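Local structure of alcohol dehydrogenase IV (Corynebacterium glutamicum, 3IV7) at residues A[175-180]-A[240-245]; A[181-186]-A[332-337]. The protein probably acts as a maleylacetate reductase, an NAD-dependent oxidoreductase of the iron-containing alcohol dehydrogenase family. All blocks are in the same frame, centred on the assembly; numbering follows the deposited sequence.

Contact 1 (A[175-180]-A[240-245]); sequences LAHCID and LHHKIC
D180 receives H242 twice on a single carboxylate oxygen. H242 ND1 donates to D180 OD2 at 2.6 Å in an almost straight bond (166°), the oxygen lying in the plane of the imidazole and offering the lone pair that faces away from OD1. The backbone N of H242 reaches the same OD2 at 3.1 Å, this time from above the carboxylate plane. D180 OD1 takes a longer, weak bond from H241 N at 3.2 Å. With CG of D180 anti to its own N (chi1 -154°), the carboxylate extends across to the first turn of helix 240-250, whose N-H groups probably help to stabilise its charge. On the other side of its ring, H242 NE2 shares a hydrogen bond with H177 ND1 at 2.8 Å; the two imidazoles meet rim to rim with planes only 11° apart. A176 CB covers one face of the H241 ring, 3.2 Å from H241 NE2. Second-shell groups fix these rings: F233 stacks on both H177 and H242, H177 NE2 bonds to A123 O, and H241 NE2 bonds to H260 ND1. The buried D180-H242-H177 chain thus ties helix 164-181 to the start of helix 240-250, two helices of the all-helical C-terminal domain characteristic of iron-containing alcohol dehydrogenases.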
loop_
_atom_site.group_PDB
_atom_site.type_symbol
_atom_site.label_atom_id
_atom_site.label_comp_id
_atom_site.label_asym_id
_atom_site.label_seq_id
_atom_site.Cartn_x
_atom_site.Cartn_y
_atom_site.Cartn_z
ATOM N N LEU A 175 -1.728 -9.884 -14.399
ATOM C CA LEU A 175 -3.160 -9.747 -14.271
ATOM C C LEU A 175 -3.770 -10.847 -13.372
ATOM O O LEU A 175 -4.699 -10.575 -12.609
ATOM C CB LEU A 175 -3.831 -9.731 -15.641
ATOM C CG LEU A 175 -5.214 -9.126 -15.661
ATOM C CD1 LEU A 175 -5.145 -7.707 -15.145
ATOM C CD2 LEU A 175 -5.856 -9.175 -17.133
ATOM N N ALA A 176 -3.223 -12.065 -13.456
ATOM C CA ALA A 176 -3.680 -13.163 -12.664
ATOM C C ALA A 176 -3.403 -12.907 -11.195
ATOM O O ALA A 176 -4.231 -13.233 -10.351
ATOM C CB ALA A 176 -3.016 -14.443 -13.099
ATOM N N HIS A 177 -2.240 -12.319 -10.895
ATOM C CA HIS A 177 -1.910 -11.945 -9.518
ATOM C C HIS A 177 -3.037 -11.053 -8.981
ATOM O O HIS A 177 -3.511 -11.252 -7.871
ATOM C CB HIS A 177 -0.557 -11.209 -9.424
ATOM C CG HIS A 177 0.641 -12.069 -9.706
ATOM N ND1 HIS A 177 0.665 -13.427 -9.447
ATOM C CD2 HIS A 177 1.901 -11.737 -10.080
ATOM C CE1 HIS A 177 1.865 -13.905 -9.741
ATOM N NE2 HIS A 177 2.636 -12.900 -10.120
ATOM N N CYS A 178 -3.517 -10.116 -9.798
ATOM C CA CYS A 178 -4.592 -9.236 -9.361
ATOM C C CYS A 178 -5.872 -9.993 -9.157
ATOM O O CYS A 178 -6.490 -9.903 -8.121
ATOM C CB CYS A 178 -4.877 -8.135 -10.387
ATOM S SG CYS A 178 -3.557 -7.054 -10.739
ATOM N N ILE A 179 -6.310 -10.682 -10.192
ATOM C CA ILE A 179 -7.629 -11.293 -10.182
ATOM C C ILE A 179 -7.800 -12.403 -9.146
ATOM O O ILE A 179 -8.742 -12.392 -8.376
ATOM C CB ILE A 179 -8.064 -11.738 -11.601
ATOM C CG1 ILE A 179 -8.246 -10.473 -12.475
ATOM C CG2 ILE A 179 -9.407 -12.536 -11.506
ATOM C CD1 ILE A 179 -8.564 -10.709 -13.973
ATOM N N ASP A 180 -6.866 -13.337 -9.098
ATOM C CA ASP A 180 -6.948 -14.424 -8.107
ATOM C C ASP A 180 -6.937 -13.845 -6.680
ATOM O O ASP A 180 -7.622 -14.362 -5.786
ATOM C CB ASP A 180 -5.800 -15.358 -8.281
ATOM C CG ASP A 180 -6.090 -16.767 -7.807
ATOM O OD1 ASP A 180 -7.273 -17.236 -7.843
ATOM O OD2 ASP A 180 -5.081 -17.453 -7.510
ATOM N N LEU A 240 -7.006 -20.207 -6.114
ATOM C CA LEU A 240 -7.152 -21.346 -7.060
ATOM C C LEU A 240 -6.236 -21.244 -8.293
ATOM O O LEU A 240 -5.575 -22.221 -8.658
ATOM C CB LEU A 240 -8.607 -21.464 -7.519
ATOM C CG LEU A 240 -8.974 -22.580 -8.534
ATOM C CD1 LEU A 240 -8.671 -23.969 -7.977
ATOM C CD2 LEU A 240 -10.427 -22.478 -8.936
ATOM N N HIS A 241 -6.218 -20.076 -8.943
ATOM C CA HIS A 241 -5.430 -19.893 -10.158
ATOM C C HIS A 241 -3.997 -20.231 -9.935
ATOM O O HIS A 241 -3.414 -20.987 -10.708
ATOM C CB HIS A 241 -5.521 -18.462 -10.698
ATOM C CG HIS A 241 -4.522 -18.167 -11.765
ATOM N ND1 HIS A 241 -4.799 -18.321 -13.101
ATOM C CD2 HIS A 241 -3.232 -17.746 -11.692
ATOM C CE1 HIS A 241 -3.728 -18.006 -13.807
ATOM N NE2 HIS A 241 -2.764 -17.656 -12.976
ATOM N N HIS A 242 -3.414 -19.684 -8.874
ATOM C CA HIS A 242 -2.003 -19.890 -8.607
ATOM C C HIS A 242 -1.704 -21.316 -8.224
ATOM O O HIS A 242 -0.650 -21.827 -8.566
ATOM C CB HIS A 242 -1.492 -18.901 -7.533
ATOM C CG HIS A 242 -1.491 -17.487 -7.993
ATOM N ND1 HIS A 242 -2.626 -16.708 -7.995
ATOM C CD2 HIS A 242 -0.507 -16.727 -8.539
ATOM C CE1 HIS A 242 -2.333 -15.521 -8.503
ATOM N NE2 HIS A 242 -1.055 -15.506 -8.832
ATOM N N LYS A 243 -2.603 -21.954 -7.495
ATOM C CA LYS A 243 -2.394 -23.364 -7.123
ATOM C C LYS A 243 -2.359 -24.232 -8.395
ATOM O O LYS A 243 -1.485 -25.057 -8.549
ATOM C CB LYS A 243 -3.488 -23.852 -6.184
ATOM C CG LYS A 243 -3.531 -23.188 -4.799
ATOM C CD LYS A 243 -2.169 -23.141 -4.131
ATOM C CE LYS A 243 -2.262 -22.537 -2.726
ATOM N NZ LYS A 243 -0.964 -22.640 -2.023
ATOM N N ILE A 244 -3.308 -24.001 -9.311
ATOM C CA ILE A 244 -3.333 -24.709 -10.586
ATOM C C ILE A 244 -2.017 -24.472 -11.350
ATOM O O ILE A 244 -1.331 -25.429 -11.749
ATOM C CB ILE A 244 -4.495 -24.245 -11.458
ATOM C CG1 ILE A 244 -5.829 -24.725 -10.882
ATOM C CG2 ILE A 244 -4.311 -24.745 -12.884
ATOM C CD1 ILE A 244 -7.039 -24.122 -11.551
ATOM N N CYS A 245 -1.638 -23.205 -11.507
ATOM C CA CYS A 245 -0.424 -22.870 -12.253
ATOM C C CYS A 245 0.854 -23.418 -11.644
ATOM O O CYS A 245 1.771 -23.833 -12.378
ATOM C CB CYS A 245 -0.342 -21.366 -12.461
ATOM S SG CYS A 245 -1.681 -20.790 -13.569
#

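Contact 2 (A[181-186]-A[332-337]); sequences SLWGPN and NNPRPV
W183 and N332 both carry CG between the backbone N and the carbonyl carbon: chi1 48° sends the indole inward toward D180 and leaves CB and CG of W183 against P334, while chi1 80° turns the N332 amide toward G184 and P185. The setting is a type I beta turn, S181 to G184, which follows helix 164-181 in the helical domain of this iron-containing alcohol dehydrogenase and packs against the loop that leads to helix 339-351. P334 lies across the base of the tryptophan: its CG is 3.3 Å from W183 CB, and CG and CD of P334 both also touch W183 CG, obliquely to the ring, the two side chains crossing at about a right angle. N333 runs beside the indole in the same direction, its amide plane 83° from the ring, with OD1 4.1 Å from W183 CD1. That amide is held from two sides, because N333 ND2 donates to R335 O at 2.7 Å while OD1 accepts from N271 ND2. The indole is fixed in turn by the bond from W183 NE1 to D180 OD1, and L268, N271, A275 and A278 pack around it. Nearer the surface the one direct hydrogen bond between the segments is weak: N332 ND2 lies 3.5 Å from G184 O, though nearly straight. N332 OD1 packs 3.5 Å from P185 CA. One water bridges the two loops, donating one hydrogen to W183 O at 2.7 Å and the other to N332 OD1 at 2.9 Å.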
loop_
_atom_site.group_PDB
_atom_site.type_symbol
_atom_site.label_atom_id
_atom_site.label_comp_id
_atom_site.label_asym_id
_atom_site.label_seq_id
_atom_site.Cartn_x
_atom_site.Cartn_y
_atom_site.Cartn_z
ATOM N N SER A 181 -6.196 -12.742 -6.493
ATOM C CA SER A 181 -6.069 -12.113 -5.186
ATOM C C SER A 181 -7.413 -11.568 -4.667
ATOM O O SER A 181 -7.618 -11.448 -3.448
ATOM C CB SER A 181 -5.006 -11.021 -5.223
ATOM O OG SER A 181 -3.680 -11.582 -5.276
ATOM N N LEU A 182 -8.328 -11.267 -5.591
ATOM C CA LEU A 182 -9.652 -10.785 -5.239
ATOM C C LEU A 182 -10.477 -11.775 -4.417
ATOM O O LEU A 182 -11.383 -11.364 -3.699
ATOM C CB LEU A 182 -10.422 -10.336 -6.488
ATOM C CG LEU A 182 -9.803 -9.118 -7.208
ATOM C CD1 LEU A 182 -10.579 -8.750 -8.445
ATOM C CD2 LEU A 182 -9.694 -7.930 -6.239
ATOM N N TRP A 183 -10.194 -13.076 -4.562
ATOM C CA TRP A 183 -10.824 -14.111 -3.714
ATOM C C TRP A 183 -9.704 -14.948 -3.051
ATOM O O TRP A 183 -9.888 -16.119 -2.738
ATOM C CB TRP A 183 -11.799 -15.005 -4.530
ATOM C CG TRP A 183 -11.213 -15.482 -5.782
ATOM C CD1 TRP A 183 -10.163 -16.354 -5.914
ATOM C CD2 TRP A 183 -11.556 -15.070 -7.109
ATOM N NE1 TRP A 183 -9.818 -16.481 -7.233
ATOM C CE2 TRP A 183 -10.658 -15.713 -7.991
ATOM C CE3 TRP A 183 -12.518 -14.219 -7.640
ATOM C CZ2 TRP A 183 -10.701 -15.525 -9.361
ATOM C CZ3 TRP A 183 -12.573 -14.058 -9.001
ATOM C CH2 TRP A 183 -11.663 -14.704 -9.848
ATOM N N GLY A 184 -8.546 -14.319 -2.836
ATOM C CA GLY A 184 -7.395 -15.000 -2.231
ATOM C C GLY A 184 -7.686 -15.450 -0.803
ATOM O O GLY A 184 -8.650 -14.977 -0.187
ATOM N N PRO A 185 -6.843 -16.357 -0.257
ATOM C CA PRO A 185 -7.083 -16.839 1.100
ATOM C C PRO A 185 -7.042 -15.732 2.146
ATOM O O PRO A 185 -7.711 -15.848 3.139
ATOM C CB PRO A 185 -5.936 -17.831 1.331
ATOM C CG PRO A 185 -4.910 -17.488 0.294
ATOM C CD PRO A 185 -5.668 -16.995 -0.862
ATOM N N ASN A 186 -6.245 -14.683 1.910
ATOM C CA ASN A 186 -6.172 -13.531 2.831
ATOM C C ASN A 186 -6.536 -12.232 2.131
ATOM O O ASN A 186 -5.947 -11.200 2.388
ATOM C CB ASN A 186 -4.788 -13.434 3.455
ATOM C CG ASN A 186 -4.373 -14.731 4.161
ATOM O OD1 ASN A 186 -3.453 -15.422 3.722
ATOM N ND2 ASN A 186 -5.082 -15.081 5.213
ATOM N N ASN A 332 -11.492 -21.438 1.406
ATOM C CA ASN A 332 -12.403 -20.334 1.135
ATOM C C ASN A 332 -12.584 -19.945 -0.357
ATOM O O ASN A 332 -13.243 -18.959 -0.649
ATOM C CB ASN A 332 -12.004 -19.102 1.966
ATOM C CG ASN A 332 -10.844 -18.333 1.357
ATOM O OD1 ASN A 332 -9.924 -18.920 0.767
ATOM N ND2 ASN A 332 -10.888 -17.005 1.486
ATOM N N ASN A 333 -12.081 -20.740 -1.296
ATOM C CA ASN A 333 -12.343 -20.431 -2.711
ATOM C C ASN A 333 -13.856 -20.201 -2.923
ATOM O O ASN A 333 -14.666 -20.938 -2.389
ATOM C CB ASN A 333 -11.868 -21.550 -3.635
ATOM C CG ASN A 333 -12.030 -21.192 -5.084
ATOM O OD1 ASN A 333 -11.342 -20.312 -5.587
ATOM N ND2 ASN A 333 -12.972 -21.837 -5.757
ATOM N N PRO A 334 -14.232 -19.171 -3.703
ATOM C CA PRO A 334 -15.641 -18.844 -3.879
ATOM C C PRO A 334 -16.566 -20.026 -4.245
ATOM O O PRO A 334 -17.608 -20.185 -3.623
ATOM C CB PRO A 334 -15.608 -17.821 -4.995
ATOM C CG PRO A 334 -14.358 -17.086 -4.773
ATOM C CD PRO A 334 -13.384 -18.038 -4.088
ATOM N N ARG A 335 -16.212 -20.782 -5.287
ATOM C CA ARG A 335 -16.998 -21.955 -5.736
ATOM C C ARG A 335 -16.318 -23.209 -5.197
ATOM O O ARG A 335 -15.116 -23.351 -5.331
ATOM C CB ARG A 335 -17.010 -21.990 -7.265
ATOM C CG ARG A 335 -17.929 -23.048 -7.933
ATOM C CD ARG A 335 -17.981 -22.745 -9.401
ATOM N NE ARG A 335 -18.858 -23.603 -10.160
ATOM C CZ ARG A 335 -19.061 -23.486 -11.471
ATOM N NH1 ARG A 335 -18.410 -22.556 -12.171
ATOM N NH2 ARG A 335 -19.905 -24.309 -12.096
ATOM N N PRO A 336 -17.085 -24.118 -4.560
ATOM C CA PRO A 336 -16.415 -25.316 -4.021
ATOM C C PRO A 336 -15.780 -26.162 -5.138
ATOM O O PRO A 336 -16.420 -26.450 -6.130
ATOM C CB PRO A 336 -17.553 -26.085 -3.330
ATOM C CG PRO A 336 -18.844 -25.300 -3.629
ATOM C CD PRO A 336 -18.537 -24.314 -4.692
ATOM N N VAL A 337 -14.530 -26.542 -4.951
ATOM C CA VAL A 337 -13.795 -27.224 -5.968
ATOM C C VAL A 337 -13.854 -28.730 -5.752
ATOM O O VAL A 337 -13.516 -29.221 -4.685
ATOM C CB VAL A 337 -12.353 -26.781 -5.974
ATOM C CG1 VAL A 337 -11.567 -27.517 -7.079
ATOM C CG2 VAL A 337 -12.276 -25.252 -6.171
HETATM O O HOH W 1 -8.765 -18.395 -1.868
#

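Overall arrangement
Contacts 1 and 2 are neighbours in the helical domain, their centres about 10 Å apart, and their segments alternate along the chain. D180 and S181 are consecutive, so helix 164-181 delivers its carboxylate to contact 1 and then runs directly into the turn of contact 2. That carboxylate is the polar link between them, one oxygen serving both. A second junction is packing, with L240 CB 3.5 Å from N333 OD1 and L240 CD1 4.2 Å from V337 CG2. Contact 1 is fully buried, about 10 Å from the chain centre; contact 2, at about 19 Å, extends this network toward solvent. In this family the helical domain carries the metal site, and contact 1, with its histidines, probably lies near it.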